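Local coordinates for sarcolemmal membrane-associated protein (Homo sapiens, PDB 6AR0) that joins the STRIPAK phosphatase complex as an adaptor, through which the Hippo kinase STK3 is dephosphorylated and Hippo signalling is inhibited, at residues A[47-59]-A[68-80]. Residues are numbered along the deposited sequence; the frame is centred on the assembly and turned at random.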
# COMPACT_ATOMS: atom_id res chain seq x y z
N ASP A 47 3.81 -7.15 8.41
CA ASP A 47 5.02 -7.71 9.00
C ASP A 47 5.98 -7.93 7.83
O ASP A 47 5.91 -8.94 7.12
CB ASP A 47 4.68 -9.00 9.72
CG ASP A 47 5.87 -9.65 10.36
OD1 ASP A 47 6.98 -9.06 10.31
OD2 ASP A 47 5.68 -10.74 10.92
N CYS A 48 6.84 -6.94 7.60
CA CYS A 48 7.76 -6.93 6.45
C CYS A 48 8.88 -5.96 6.78
O CYS A 48 8.62 -4.78 7.05
CB CYS A 48 7.02 -6.48 5.19
SG CYS A 48 8.04 -6.38 3.71
N LYS A 49 10.11 -6.46 6.74
CA LYS A 49 11.25 -5.72 7.26
C LYS A 49 11.49 -4.41 6.52
O LYS A 49 11.97 -3.44 7.11
CB LYS A 49 12.50 -6.60 7.17
CG LYS A 49 13.70 -6.03 7.87
CD LYS A 49 14.91 -6.94 7.79
CE LYS A 49 16.09 -6.33 8.51
NZ LYS A 49 17.32 -7.09 8.24
N VAL A 50 11.24 -4.40 5.21
CA VAL A 50 11.67 -3.29 4.37
C VAL A 50 10.72 -2.11 4.39
O VAL A 50 11.03 -1.08 3.79
CB VAL A 50 11.98 -3.77 2.93
CG1 VAL A 50 13.00 -4.92 2.93
CG2 VAL A 50 10.73 -4.20 2.22
N LEU A 51 9.58 -2.21 5.09
CA LEU A 51 8.66 -1.08 5.21
C LEU A 51 9.08 -0.16 6.34
O LEU A 51 9.61 -0.61 7.37
CB LEU A 51 7.23 -1.53 5.48
CG LEU A 51 6.39 -1.79 4.22
CD1 LEU A 51 6.90 -2.98 3.41
CD2 LEU A 51 4.93 -1.98 4.56
N SER A 52 8.81 1.12 6.17
CA SER A 52 8.92 2.09 7.24
C SER A 52 7.69 2.03 8.14
O SER A 52 6.62 1.54 7.75
CB SER A 52 9.10 3.50 6.67
OG SER A 52 10.29 3.59 5.91
N ARG A 53 7.83 2.54 9.37
CA ARG A 53 6.70 2.58 10.29
C ARG A 53 5.57 3.42 9.72
O ARG A 53 4.40 3.01 9.75
CB ARG A 53 7.15 3.14 11.64
CG ARG A 53 6.03 3.22 12.67
CD ARG A 53 6.49 3.84 13.98
NE ARG A 53 5.40 3.85 14.97
CZ ARG A 53 5.40 3.18 16.12
NH1 ARG A 53 6.44 2.43 16.49
NH2 ARG A 53 4.35 3.26 16.92
N ASN A 54 5.90 4.60 9.20
CA ASN A 54 4.95 5.49 8.55
C ASN A 54 5.34 5.54 7.08
O ASN A 54 6.06 6.43 6.63
CB ASN A 54 4.98 6.87 9.18
CG ASN A 54 4.79 6.81 10.68
OD1 ASN A 54 3.83 6.24 11.17
ND2 ASN A 54 5.73 7.39 11.42
N HIS A 55 4.90 4.54 6.33
CA HIS A 55 5.41 4.31 4.98
C HIS A 55 4.62 5.08 3.93
O HIS A 55 5.20 5.77 3.08
CB HIS A 55 5.39 2.81 4.70
CG HIS A 55 6.17 2.42 3.50
ND1 HIS A 55 7.40 1.80 3.58
CD2 HIS A 55 5.92 2.62 2.19
CE1 HIS A 55 7.85 1.61 2.35
NE2 HIS A 55 6.98 2.10 1.50
N ALA A 56 3.30 4.97 3.98
CA ALA A 56 2.44 5.59 2.98
C ALA A 56 1.07 5.80 3.61
O ALA A 56 0.81 5.42 4.76
CB ALA A 56 2.39 4.76 1.69
N LEU A 57 0.19 6.44 2.85
CA LEU A 57 -1.16 6.75 3.26
C LEU A 57 -2.07 6.51 2.07
O LEU A 57 -1.73 6.90 0.95
CB LEU A 57 -1.20 8.22 3.66
CG LEU A 57 -2.41 8.74 4.44
CD1 LEU A 57 -2.54 8.05 5.79
CD2 LEU A 57 -2.29 10.24 4.61
N VAL A 58 -3.21 5.85 2.29
CA VAL A 58 -4.18 5.58 1.24
C VAL A 58 -5.54 6.10 1.67
O VAL A 58 -5.93 5.98 2.83
CB VAL A 58 -4.22 4.07 0.88
CG1 VAL A 58 -4.63 3.19 2.06
CG2 VAL A 58 -5.11 3.81 -0.32
N TRP A 59 -6.29 6.69 0.73
CA TRP A 59 -7.58 7.25 1.09
C TRP A 59 -8.49 7.33 -0.12
O TRP A 59 -8.08 7.22 -1.27
CB TRP A 59 -7.45 8.63 1.74
CG TRP A 59 -7.00 9.78 0.86
CD1 TRP A 59 -7.80 10.69 0.23
CD2 TRP A 59 -5.65 10.15 0.57
NE1 TRP A 59 -7.02 11.60 -0.43
CE2 TRP A 59 -5.70 11.30 -0.23
CE3 TRP A 59 -4.40 9.64 0.94
CZ2 TRP A 59 -4.55 11.96 -0.66
CZ3 TRP A 59 -3.27 10.28 0.50
CH2 TRP A 59 -3.35 11.43 -0.29
N TYR A 68 -6.45 7.70 -3.65
CA TYR A 68 -5.09 8.19 -3.70
C TYR A 68 -4.17 7.39 -2.80
O TYR A 68 -4.57 6.86 -1.76
CB TYR A 68 -4.99 9.64 -3.24
CG TYR A 68 -5.68 10.59 -4.17
CD1 TYR A 68 -5.01 11.12 -5.26
CD2 TYR A 68 -7.00 10.94 -3.98
CE1 TYR A 68 -5.62 11.99 -6.13
CE2 TYR A 68 -7.63 11.82 -4.85
CZ TYR A 68 -6.93 12.33 -5.92
OH TYR A 68 -7.51 13.21 -6.80
N LEU A 69 -2.90 7.38 -3.19
CA LEU A 69 -1.79 6.85 -2.42
C LEU A 69 -0.70 7.90 -2.33
O LEU A 69 -0.41 8.58 -3.32
CB LEU A 69 -1.26 5.59 -3.13
CG LEU A 69 -0.11 4.82 -2.49
CD1 LEU A 69 -0.50 4.28 -1.13
CD2 LEU A 69 0.33 3.69 -3.41
N GLN A 70 -0.11 8.06 -1.15
CA GLN A 70 0.96 9.03 -0.94
C GLN A 70 2.07 8.38 -0.14
O GLN A 70 1.82 7.78 0.91
CB GLN A 70 0.42 10.24 -0.19
CG GLN A 70 1.45 11.31 0.04
CD GLN A 70 0.84 12.53 0.67
OE1 GLN A 70 -0.07 12.43 1.49
NE2 GLN A 70 1.33 13.70 0.28
N ASP A 71 3.31 8.53 -0.61
CA ASP A 71 4.46 8.08 0.15
C ASP A 71 4.78 9.12 1.21
O ASP A 71 4.91 10.31 0.90
CB ASP A 71 5.66 7.88 -0.79
CG ASP A 71 6.86 7.32 -0.07
OD1 ASP A 71 7.36 8.00 0.85
OD2 ASP A 71 7.26 6.19 -0.44
N THR A 72 4.87 8.69 2.46
CA THR A 72 5.13 9.60 3.59
C THR A 72 6.57 9.47 4.09
O THR A 72 6.84 9.16 5.25
CB THR A 72 4.12 9.37 4.70
OG1 THR A 72 4.20 8.01 5.16
CG2 THR A 72 2.71 9.63 4.23
N LYS A 73 7.52 9.73 3.19
CA LYS A 73 8.95 9.68 3.51
C LYS A 73 9.42 8.27 3.83
O LYS A 73 10.21 8.06 4.76
CB LYS A 73 9.32 10.66 4.64
CG LYS A 73 8.82 12.07 4.41
CD LYS A 73 9.37 13.04 5.44
CE LYS A 73 8.83 14.44 5.23
NZ LYS A 73 7.38 14.56 5.54
N SER A 74 8.96 7.28 3.07
CA SER A 74 9.44 5.92 3.28
C SER A 74 10.93 5.85 2.95
O SER A 74 11.43 6.55 2.06
CB SER A 74 8.69 4.92 2.40
OG SER A 74 9.12 4.97 1.05
N SER A 75 11.63 4.96 3.65
CA SER A 75 13.03 4.75 3.35
C SER A 75 13.23 4.07 2.00
O SER A 75 14.14 4.44 1.25
CB SER A 75 13.68 3.92 4.44
OG SER A 75 13.57 4.56 5.70
N ASN A 76 12.40 3.06 1.69
CA ASN A 76 12.69 2.16 0.58
C ASN A 76 11.74 2.25 -0.60
O ASN A 76 11.92 1.51 -1.59
CB ASN A 76 12.78 0.71 1.07
CG ASN A 76 13.96 0.50 1.99
OD1 ASN A 76 15.05 1.03 1.76
ND2 ASN A 76 13.75 -0.25 3.06
N GLY A 77 10.73 3.10 -0.54
CA GLY A 77 9.97 3.41 -1.74
C GLY A 77 8.54 2.89 -1.73
O GLY A 77 8.21 1.91 -1.05
N THR A 78 7.69 3.57 -2.48
CA THR A 78 6.33 3.15 -2.79
C THR A 78 6.17 3.26 -4.29
O THR A 78 6.67 4.21 -4.90
CB THR A 78 5.32 4.09 -2.09
OG1 THR A 78 5.53 4.04 -0.68
CG2 THR A 78 3.89 3.69 -2.37
N PHE A 79 5.46 2.29 -4.89
CA PHE A 79 5.37 2.22 -6.35
C PHE A 79 3.93 1.95 -6.77
O PHE A 79 3.23 1.16 -6.14
CB PHE A 79 6.27 1.11 -6.93
CG PHE A 79 7.70 1.17 -6.46
CD1 PHE A 79 8.70 1.65 -7.29
CD2 PHE A 79 8.05 0.74 -5.19
CE1 PHE A 79 10.01 1.70 -6.84
CE2 PHE A 79 9.35 0.80 -4.74
CZ PHE A 79 10.33 1.28 -5.57
N ILE A 80 3.49 2.62 -7.84
CA ILE A 80 2.25 2.32 -8.55
C ILE A 80 2.63 1.81 -9.92
O ILE A 80 3.26 2.53 -10.70
CB ILE A 80 1.33 3.54 -8.67
CG1 ILE A 80 0.92 4.09 -7.30
CG2 ILE A 80 0.10 3.21 -9.52
CD1 ILE A 80 0.29 5.48 -7.37
O HOH W 1 10.82 1.77 3.70
O HOH W 2 12.03 3.95 8.04
O HOH W 3 8.62 7.42 7.12
O HOH W 4 2.35 6.79 6.77
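Two loops of the FHA domain meet here beside an antiparallel hairpin, with His-55 of the SRNH sequence held against Ser-74 and Gly-77. One face of its imidazole receives Ser-74 CB, a CH-pi contact 3.4 Å from the ring centroid. The ring is fixed in rotation by two bonds in its plane: NE2 donates to Gly-77 O (2.8 Å), approaching from above that carbonyl's plane, while ND1 accepts the backbone N of Ser-52 (3.0 Å). With CG anti to the backbone N (chi1 -167°), the ring swings across to Ser-74 and Gly-77. Replacing the imidazole with an alanine side chain is likely to leave Gly-77 O and the Ser-52 N-H without these partners and open a gap under Ser-74 CB.

On the Ser-74 side of the ring, the Asp-71 carboxylate ties the loop together: OD1 accepts Ser-74 N in an Asx motif, and OD2 takes both Ser-74 OG, on its syn lone pair, and Thr-78 OG1, from above the carboxylate plane. Asn-76 ND2 reaches Val-50 O in a nearly straight bond (2.9 Å, 166°).

Along the hairpin, Leu-57 pairs with Gln-70 and Trp-59 with Tyr-68 through reciprocal backbone bonds. Tyr-68 CB sits over the indole's six-membered ring, whereas Gln-70 CB meets the indole edge. Loops joined through a histidine in this way, at one end of a beta sandwich, are characteristic of FHA domains, whose phosphothreonine-binding surface such loops typically form.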